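Local structure of cobalamin biosynthesis protein CobN (Mycobacterium tuberculosis, 7C6O) at residues 853-858 with 892-897; 861-866 with 898-903; 879-884 with 932-937. The protein is the large, catalytic subunit of cobaltochelatase, which probably carries out the ATP-dependent insertion of cobalt into a corrin ring precursor during cobalamin synthesis. All blocks are in the same frame, centred on the assembly; numbering follows the deposited sequence. Where two conformers were deposited one is given.

Contact 1 (853-858 with 892-897); sequences RLAWEA and RTAGDD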
loop_
_atom_site.group_PDB
_atom_site.type_symbol
_atom_site.label_atom_id
_atom_site.label_comp_id
_atom_site.label_asym_id
_atom_site.label_seq_id
_atom_site.Cartn_x
_atom_site.Cartn_y
_atom_site.Cartn_z
ATOM N N ARG A 853 -7.206 -7.296 16.753
ATOM C CA ARG A 853 -7.027 -8.235 17.856
ATOM C C ARG A 853 -6.325 -9.504 17.388
ATOM O O ARG A 853 -5.501 -10.071 18.117
ATOM C CB ARG A 853 -8.376 -8.559 18.495
ATOM C CG ARG A 853 -9.016 -7.375 19.207
ATOM C CD ARG A 853 -10.318 -7.766 19.889
ATOM N NE ARG A 853 -10.893 -6.651 20.637
ATOM C CZ ARG A 853 -10.602 -6.373 21.905
ATOM N NH1 ARG A 853 -9.740 -7.131 22.570
ATOM N NH2 ARG A 853 -11.172 -5.339 22.508
ATOM N N LEU A 854 -6.631 -9.967 16.171
ATOM C CA LEU A 854 -5.927 -11.129 15.637
ATOM C C LEU A 854 -4.456 -10.816 15.398
ATOM O O LEU A 854 -3.587 -11.656 15.656
ATOM C CB LEU A 854 -6.586 -11.608 14.343
ATOM C CG LEU A 854 -7.926 -12.331 14.472
ATOM C CD1 LEU A 854 -8.405 -12.797 13.104
ATOM C CD2 LEU A 854 -7.805 -13.502 15.436
ATOM N N ALA A 855 -4.158 -9.614 14.895
ATOM C CA ALA A 855 -2.767 -9.225 14.697
ATOM C C ALA A 855 -2.039 -9.070 16.024
ATOM O O ALA A 855 -0.844 -9.381 16.112
ATOM C CB ALA A 855 -2.693 -7.927 13.891
ATOM N N TRP A 856 -2.736 -8.595 17.059
ATOM C CA TRP A 856 -2.135 -8.525 18.387
ATOM C C TRP A 856 -1.693 -9.902 18.860
ATOM O O TRP A 856 -0.599 -10.051 19.415
ATOM C CB TRP A 856 -3.117 -7.900 19.377
ATOM C CG TRP A 856 -2.665 -7.987 20.804
ATOM C CD1 TRP A 856 -3.261 -8.688 21.812
ATOM C CD2 TRP A 856 -1.511 -7.361 21.378
ATOM N NE1 TRP A 856 -2.553 -8.533 22.981
ATOM C CE2 TRP A 856 -1.474 -7.722 22.741
ATOM C CE3 TRP A 856 -0.507 -6.530 20.872
ATOM C CZ2 TRP A 856 -0.475 -7.280 23.602
ATOM C CZ3 TRP A 856 0.485 -6.091 21.730
ATOM C CH2 TRP A 856 0.495 -6.467 23.079
ATOM N N GLU A 857 -2.538 -10.919 18.658
ATOM C CA GLU A 857 -2.158 -12.282 19.020
ATOM C C GLU A 857 -0.896 -12.710 18.286
ATOM O O GLU A 857 0.008 -13.307 18.882
ATOM C CB GLU A 857 -3.299 -13.252 18.709
ATOM C CG GLU A 857 -4.603 -12.968 19.428
ATOM C CD GLU A 857 -5.615 -14.080 19.234
ATOM O OE1 GLU A 857 -5.194 -15.229 18.983
ATOM O OE2 GLU A 857 -6.829 -13.808 19.327
ATOM N N ALA A 858 -0.820 -12.412 16.988
ATOM C CA ALA A 858 0.345 -12.806 16.204
ATOM C C ALA A 858 1.594 -12.054 16.645
ATOM O O ALA A 858 2.672 -12.648 16.762
ATOM C CB ALA A 858 0.079 -12.575 14.716
ATOM N N ARG A 892 -1.362 -6.747 4.746
ATOM C CA ARG A 892 -1.566 -8.183 4.574
ATOM C C ARG A 892 -2.041 -8.848 5.862
ATOM O O ARG A 892 -2.791 -9.831 5.812
ATOM C CB ARG A 892 -0.271 -8.862 4.122
ATOM C CG ARG A 892 0.231 -8.533 2.723
ATOM C CD ARG A 892 1.483 -9.375 2.427
ATOM N NE ARG A 892 2.090 -9.073 1.137
ATOM C CZ ARG A 892 3.369 -8.758 0.962
ATOM N NH1 ARG A 892 4.199 -8.716 1.998
ATOM N NH2 ARG A 892 3.823 -8.503 -0.255
ATOM N N THR A 893 -1.598 -8.348 7.016
ATOM C CA THR A 893 -1.798 -9.023 8.290
ATOM C C THR A 893 -2.677 -8.260 9.268
ATOM O O THR A 893 -2.987 -8.802 10.338
ATOM C CB THR A 893 -0.448 -9.278 8.976
ATOM O OG1 THR A 893 0.114 -8.024 9.380
ATOM C CG2 THR A 893 0.518 -9.973 8.027
ATOM N N ALA A 894 -3.071 -7.030 8.943
ATOM C CA ALA A 894 -3.744 -6.110 9.859
ATOM C C ALA A 894 -2.860 -5.724 11.044
ATOM O O ALA A 894 -3.369 -5.334 12.099
ATOM C CB ALA A 894 -5.089 -6.669 10.347
ATOM N N GLY A 895 -1.537 -5.835 10.895
ATOM C CA GLY A 895 -0.620 -5.186 11.815
ATOM C C GLY A 895 0.247 -6.063 12.701
ATOM O O GLY A 895 0.544 -5.674 13.836
ATOM N N ASP A 896 0.685 -7.222 12.200
ATOM C CA ASP A 896 1.515 -8.118 13.009
ATOM C C ASP A 896 2.785 -7.423 13.493
ATOM O O ASP A 896 3.153 -7.532 14.670
ATOM C CB ASP A 896 1.879 -9.372 12.215
ATOM C CG ASP A 896 0.722 -10.340 12.076
ATOM O OD1 ASP A 896 -0.412 -9.984 12.454
ATOM O OD2 ASP A 896 0.955 -11.466 11.584
ATOM N N ASP A 897 3.486 -6.731 12.587
ATOM C CA ASP A 897 4.720 -6.032 12.954
ATOM C C ASP A 897 4.476 -5.038 14.079
ATOM O O ASP A 897 5.265 -4.943 15.027
ATOM C CB ASP A 897 5.294 -5.284 11.748
ATOM C CG ASP A 897 5.855 -6.198 10.681
ATOM O OD1 ASP A 897 6.021 -7.413 10.924
ATOM O OD2 ASP A 897 6.137 -5.672 9.581
#
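Ala855 turns its methyl straight into the backbone of the 892-897 turn, with CB 3.2 Å from Ala894 O and 3.7 Å from Gly895 C. From the next residue along, Asp896 lays its carboxylate alongside the helix: OD1 comes 3.3 Å from Ala855 CA, and OD2 lies 3.4 Å from the CB of Ala858, one turn further on. Its CG stands anti to the carbonyl carbon (chi1 -75°), which brings the carboxylate over these two small residues. No hydrogen bond crosses between the two segments, and the oxygens merely touch carbon here. The charge is met from outside, where OD2 forms a salt bridge with Arg830 and accepts a hydrogen bond from Asn1100. Behind this first shell, Thr893 shapes the turn. Its OG1 receives Gly895 N at 3.1 Å and Asp896 N at 3.0 Å, the latter almost straight at 176°, while also bonding to Ser889 O. One hydroxyl thus joins the last turn of helix 887-893 to the start of the next helix. Ala894 leaves the first helix with positive phi, and Gly895, also at positive phi, is the N-cap of helix 896-905. The arrangement is an ST turn combined with an ST motif at a short, two-residue helix-to-helix junction, seated on the alanine face of the first turns of helix 853-874.

Contact 2 (861-866 with 898-903); sequences ALADSL and IAEVLA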
loop_
_atom_site.group_PDB
_atom_site.type_symbol
_atom_site.label_atom_id
_atom_site.label_comp_id
_atom_site.label_asym_id
_atom_site.label_seq_id
_atom_site.Cartn_x
_atom_site.Cartn_y
_atom_site.Cartn_z
ATOM N N ALA A 861 2.986 -13.517 19.747
ATOM C CA ALA A 861 3.664 -14.769 19.427
ATOM C C ALA A 861 4.997 -14.514 18.733
ATOM O O ALA A 861 5.988 -15.199 19.014
ATOM C CB ALA A 861 2.760 -15.650 18.563
ATOM N N LEU A 862 5.045 -13.533 17.827
ATOM C CA LEU A 862 6.309 -13.174 17.190
ATOM C C LEU A 862 7.320 -12.688 18.222
ATOM O O LEU A 862 8.483 -13.107 18.215
ATOM C CB LEU A 862 6.075 -12.106 16.117
ATOM C CG LEU A 862 5.455 -12.576 14.798
ATOM C CD1 LEU A 862 4.872 -11.404 14.024
ATOM C CD2 LEU A 862 6.492 -13.310 13.950
ATOM N N ALA A 863 6.890 -11.798 19.121
ATOM C CA ALA A 863 7.774 -11.315 20.177
ATOM C C ALA A 863 8.248 -12.460 21.066
ATOM O O ALA A 863 9.448 -12.604 21.321
ATOM C CB ALA A 863 7.061 -10.247 21.009
ATOM N N ASP A 864 7.313 -13.283 21.548
ATOM C CA ASP A 864 7.687 -14.392 22.425
ATOM C C ASP A 864 8.635 -15.357 21.727
ATOM O O ASP A 864 9.592 -15.848 22.337
ATOM C CB ASP A 864 6.437 -15.132 22.899
ATOM C CG ASP A 864 5.641 -14.344 23.919
ATOM O OD1 ASP A 864 6.150 -13.314 24.414
ATOM O OD2 ASP A 864 4.501 -14.756 24.223
ATOM N N SER A 865 8.386 -15.635 20.443
ATOM C CA SER A 865 9.208 -16.591 19.711
ATOM C C SER A 865 10.613 -16.046 19.479
ATOM O O SER A 865 11.598 -16.787 19.587
ATOM C CB SER A 865 8.531 -16.939 18.384
ATOM O OG SER A 865 9.269 -17.902 17.657
ATOM N N LEU A 866 10.721 -14.755 19.159
ATOM C CA LEU A 866 12.032 -14.138 18.974
ATOM C C LEU A 866 12.836 -14.162 20.269
ATOM O O LEU A 866 14.028 -14.489 20.267
ATOM C CB LEU A 866 11.862 -12.704 18.464
ATOM C CG LEU A 866 13.091 -11.813 18.238
ATOM C CD1 LEU A 866 12.783 -10.786 17.161
ATOM C CD2 LEU A 866 13.526 -11.101 19.513
ATOM N N ILE A 898 3.404 -4.255 13.960
ATOM C CA ILE A 898 3.101 -3.227 14.951
ATOM C C ILE A 898 2.872 -3.861 16.314
ATOM O O ILE A 898 3.389 -3.392 17.335
ATOM C CB ILE A 898 1.881 -2.403 14.504
ATOM C CG1 ILE A 898 2.107 -1.834 13.101
ATOM C CG2 ILE A 898 1.585 -1.306 15.516
ATOM C CD1 ILE A 898 0.822 -1.543 12.351
ATOM N N ALA A 899 2.089 -4.942 16.345
ATOM C CA ALA A 899 1.819 -5.633 17.600
ATOM C C ALA A 899 3.097 -6.193 18.212
ATOM O O ALA A 899 3.250 -6.207 19.439
ATOM C CB ALA A 899 0.799 -6.747 17.371
ATOM N N GLU A 900 4.027 -6.660 17.375
ATOM C CA GLU A 900 5.274 -7.203 17.904
ATOM C C GLU A 900 6.080 -6.126 18.619
ATOM O O GLU A 900 6.631 -6.371 19.698
ATOM C CB GLU A 900 6.103 -7.835 16.784
ATOM C CG GLU A 900 7.358 -8.536 17.293
ATOM C CD GLU A 900 8.210 -9.119 16.179
ATOM O OE1 GLU A 900 7.900 -8.875 14.996
ATOM O OE2 GLU A 900 9.198 -9.819 16.490
ATOM N N VAL A 901 6.158 -4.929 18.034
ATOM C CA VAL A 901 6.845 -3.821 18.693
ATOM C C VAL A 901 6.198 -3.524 20.041
ATOM O O VAL A 901 6.879 -3.408 21.066
ATOM C CB VAL A 901 6.848 -2.575 17.788
ATOM C CG1 VAL A 901 7.468 -1.394 18.520
ATOM C CG2 VAL A 901 7.595 -2.856 16.490
ATOM N N LEU A 902 4.870 -3.398 20.054
ATOM C CA LEU A 902 4.156 -3.129 21.299
ATOM C C LEU A 902 4.382 -4.240 22.319
ATOM O O LEU A 902 4.589 -3.969 23.507
ATOM C CB LEU A 902 2.664 -2.950 21.013
ATOM C CG LEU A 902 2.296 -1.719 20.180
ATOM C CD1 LEU A 902 0.805 -1.679 19.875
ATOM C CD2 LEU A 902 2.725 -0.449 20.896
ATOM N N ALA A 903 4.356 -5.499 21.871
ATOM C CA ALA A 903 4.541 -6.616 22.792
ATOM C C ALA A 903 5.937 -6.608 23.403
ATOM O O ALA A 903 6.100 -6.881 24.599
ATOM C CB ALA A 903 4.276 -7.941 22.075
#
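Ala863 and Ala903 meet methyl to methyl, CB to CB at 3.8 Å, and this small pair lets helices 853-874 and 896-905 come close. Their segment axes pass 8.4 Å apart at a crossing angle of -57°. Beside the alanines the packing stays tight, because the aliphatic part of Glu900 lies against the other helix: its CG is 3.8 Å from Ala863 N, and its CD is 3.7 Å from Leu862 CB. With CG anti to the backbone N (chi1 -175°) and an extended chain beyond, the glutamate reaches across both leucines of the opposing helix, Leu862 and Leu866, at about a right angle. Leu866 adds only a point contact, its CD1 3.8 Å from Glu900 OE2. OE1 lies next to Leu862 but is hydrogen-bonded to Asn1060, so this buried carboxylate finds a polar partner on strand 1056-1061 rather than on the facing helix. The open side is at Asp864 of helix 853-874, which is exposed and has no contact with 898-903. Its neighbours on that helix turn to other parts of the protein, Ser865 OG bonding to Thr1108 OG1 and Ala861 touching Ile1106. Helix 896-905 is instead enclosed, with Ile898, Val901 and Leu902 packed on helix 949-963. Both helices rest on strand 880-885, so the crossing belongs to a helical layer over a beta sheet, the arrangement of an alpha/beta fold.

Contact 3 (879-884 with 932-937); sequences RSVGLS and PRIDVT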
loop_
_atom_site.group_PDB
_atom_site.type_symbol
_atom_site.label_atom_id
_atom_site.label_comp_id
_atom_site.label_asym_id
_atom_site.label_seq_id
_atom_site.Cartn_x
_atom_site.Cartn_y
_atom_site.Cartn_z
ATOM N N ARG A 879 19.133 -6.945 24.537
ATOM C CA ARG A 879 18.928 -5.596 25.056
ATOM C C ARG A 879 18.027 -4.777 24.141
ATOM O O ARG A 879 17.257 -3.936 24.621
ATOM C CB ARG A 879 20.273 -4.893 25.242
ATOM C CG ARG A 879 21.063 -4.731 23.954
ATOM C CD ARG A 879 22.476 -4.226 24.196
ATOM N NE ARG A 879 23.282 -4.310 22.981
ATOM C CZ ARG A 879 23.889 -5.418 22.566
ATOM N NH1 ARG A 879 23.781 -6.537 23.269
ATOM N NH2 ARG A 879 24.602 -5.411 21.447
ATOM N N SER A 880 18.099 -5.017 22.834
ATOM C CA SER A 880 17.332 -4.253 21.866
ATOM C C SER A 880 17.099 -5.095 20.622
ATOM O O SER A 880 17.979 -5.848 20.194
ATOM C CB SER A 880 18.044 -2.947 21.490
ATOM O OG SER A 880 17.308 -2.238 20.509
ATOM N N VAL A 881 15.907 -4.959 20.050
ATOM C CA VAL A 881 15.541 -5.600 18.794
ATOM C C VAL A 881 15.370 -4.512 17.745
ATOM O O VAL A 881 14.687 -3.511 17.988
ATOM C CB VAL A 881 14.249 -6.425 18.936
ATOM C CG1 VAL A 881 13.793 -6.942 17.579
ATOM C CG2 VAL A 881 14.453 -7.574 19.919
ATOM N N GLY A 882 16.003 -4.698 16.589
ATOM C CA GLY A 882 15.763 -3.851 15.435
ATOM C C GLY A 882 14.814 -4.559 14.487
ATOM O O GLY A 882 15.031 -5.719 14.130
ATOM N N LEU A 883 13.751 -3.857 14.097
ATOM C CA LEU A 883 12.708 -4.445 13.265
ATOM C C LEU A 883 12.399 -3.529 12.092
ATOM O O LEU A 883 12.185 -2.326 12.276
ATOM C CB LEU A 883 11.435 -4.703 14.076
ATOM C CG LEU A 883 10.278 -5.373 13.328
ATOM C CD1 LEU A 883 10.624 -6.822 12.994
ATOM C CD2 LEU A 883 8.984 -5.293 14.133
ATOM N N SER A 884 12.367 -4.102 10.890
ATOM C CA SER A 884 11.947 -3.377 9.699
ATOM C C SER A 884 10.464 -3.626 9.460
ATOM O O SER A 884 10.009 -4.773 9.486
ATOM C CB SER A 884 12.770 -3.809 8.485
ATOM O OG SER A 884 14.129 -3.441 8.638
ATOM N N PRO A 932 11.896 -8.439 31.182
ATOM C CA PRO A 932 12.153 -7.008 30.994
ATOM C C PRO A 932 11.454 -6.474 29.757
ATOM O O PRO A 932 11.214 -7.195 28.785
ATOM C CB PRO A 932 13.677 -6.932 30.836
ATOM C CG PRO A 932 14.196 -8.207 31.391
ATOM C CD PRO A 932 13.140 -9.228 31.128
ATOM N N ARG A 933 11.116 -5.188 29.808
ATOM C CA ARG A 933 10.747 -4.478 28.594
ATOM C C ARG A 933 11.956 -4.425 27.670
ATOM O O ARG A 933 13.028 -3.953 28.064
ATOM C CB ARG A 933 10.260 -3.066 28.922
ATOM C CG ARG A 933 9.107 -3.015 29.909
ATOM C CD ARG A 933 8.500 -1.623 29.989
ATOM N NE ARG A 933 7.609 -1.491 31.138
ATOM C CZ ARG A 933 6.343 -1.893 31.156
ATOM N NH1 ARG A 933 5.807 -2.455 30.080
ATOM N NH2 ARG A 933 5.612 -1.737 32.252
ATOM N N ILE A 934 11.793 -4.933 26.455
ATOM C CA ILE A 934 12.878 -4.987 25.484
ATOM C C ILE A 934 12.840 -3.717 24.646
ATOM O O ILE A 934 11.777 -3.314 24.162
ATOM C CB ILE A 934 12.762 -6.240 24.598
ATOM C CG1 ILE A 934 12.603 -7.501 25.457
ATOM C CG2 ILE A 934 13.968 -6.357 23.678
ATOM C CD1 ILE A 934 13.803 -7.823 26.332
ATOM N N ASP A 935 13.996 -3.081 24.478
ATOM C CA ASP A 935 14.081 -1.903 23.627
ATOM C C ASP A 935 13.866 -2.296 22.169
ATOM O O ASP A 935 14.207 -3.403 21.744
ATOM C CB ASP A 935 15.438 -1.216 23.801
ATOM C CG ASP A 935 15.380 0.282 23.540
ATOM O OD1 ASP A 935 14.318 0.788 23.123
ATOM O OD2 ASP A 935 16.405 0.959 23.763
ATOM N N VAL A 936 13.272 -1.387 21.402
ATOM C CA VAL A 936 12.989 -1.637 19.992
ATOM C C VAL A 936 13.392 -0.414 19.181
ATOM O O VAL A 936 12.991 0.710 19.500
ATOM C CB VAL A 936 11.504 -1.971 19.741
ATOM C CG1 VAL A 936 11.272 -2.241 18.258
ATOM C CG2 VAL A 936 11.063 -3.163 20.572
ATOM N N THR A 937 14.185 -0.633 18.137
ATOM C CA THR A 937 14.437 0.361 17.103
ATOM C C THR A 937 13.693 -0.069 15.848
ATOM O O THR A 937 13.833 -1.212 15.402
ATOM C CB THR A 937 15.934 0.510 16.814
ATOM O OG1 THR A 937 16.586 1.081 17.955
ATOM C CG2 THR A 937 16.158 1.412 15.611
HETATM O O HOH W 1 18.299 0.038 19.708
#
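Strands 880-885 and 935-940 are parallel neighbours inside a mixed sheet, joined by a long beta-alpha-beta crossover: helix 896-905 packs on the pair, and short helices and two further strands make up the rest. Val881 sits between two residues of its neighbour: its N donates to Asp935 O at 2.9 Å, and its O accepts from Thr937 N at 2.9 Å. The ladder continues with Leu883 N to Thr937 O at 3.0 Å, where the donor lies nearly along the C=O axis (171°). At the other end the bond from Asp935 N to Arg879 O is weak. CA-H...O contacts from Ser880, Val936 and Gly882 fill in between the amides.

On the face of Val881 and Val936, which helices 853-874 and 896-905 cover, Val881 CG2 meets Ile934 CG2 at 4.0 Å, and Val936 packs on Val901 and Leu904. The opposite face is polar. There Asp935 is held by His977 and by a salt bridge to Arg994, and its CB touches Ser880 CB at 3.9 Å. Ser880 OG, anti to the backbone N (chi1 178°), is too far from the Thr937 hydroxyl to bond directly, but a water spans them, 2.6 Å from Ser880 OG and 2.7 Å from Thr937 OG1.

Contacts 1 and 2 are successive meetings of the same two chain regions, with centres about 10 Å apart, and Ala899 bridges them by setting its CB 3.4 Å from Ala855 O. Contact 3 supplies the sheet beneath contact 2, again about 10 Å between centres: Leu866 CD2 reaches Val881 CG2 at 3.7 Å, and Val901 CG2 reaches Leu883 CD2 at 3.7 Å. Contact 1 lies about 18 Å from contact 3 yet still touches it through Asp897 and Leu883. Asn1060 ties contacts 1 and 2 together, bonding Asp897 and Glu900, and also touches Leu883 of contact 3. A glycerol, probably from the crystallisation liquor, lies about 4 Å from the Ala894 side chain; the sodium ligands Asp125 and Ser127 belong to none of the three contacts.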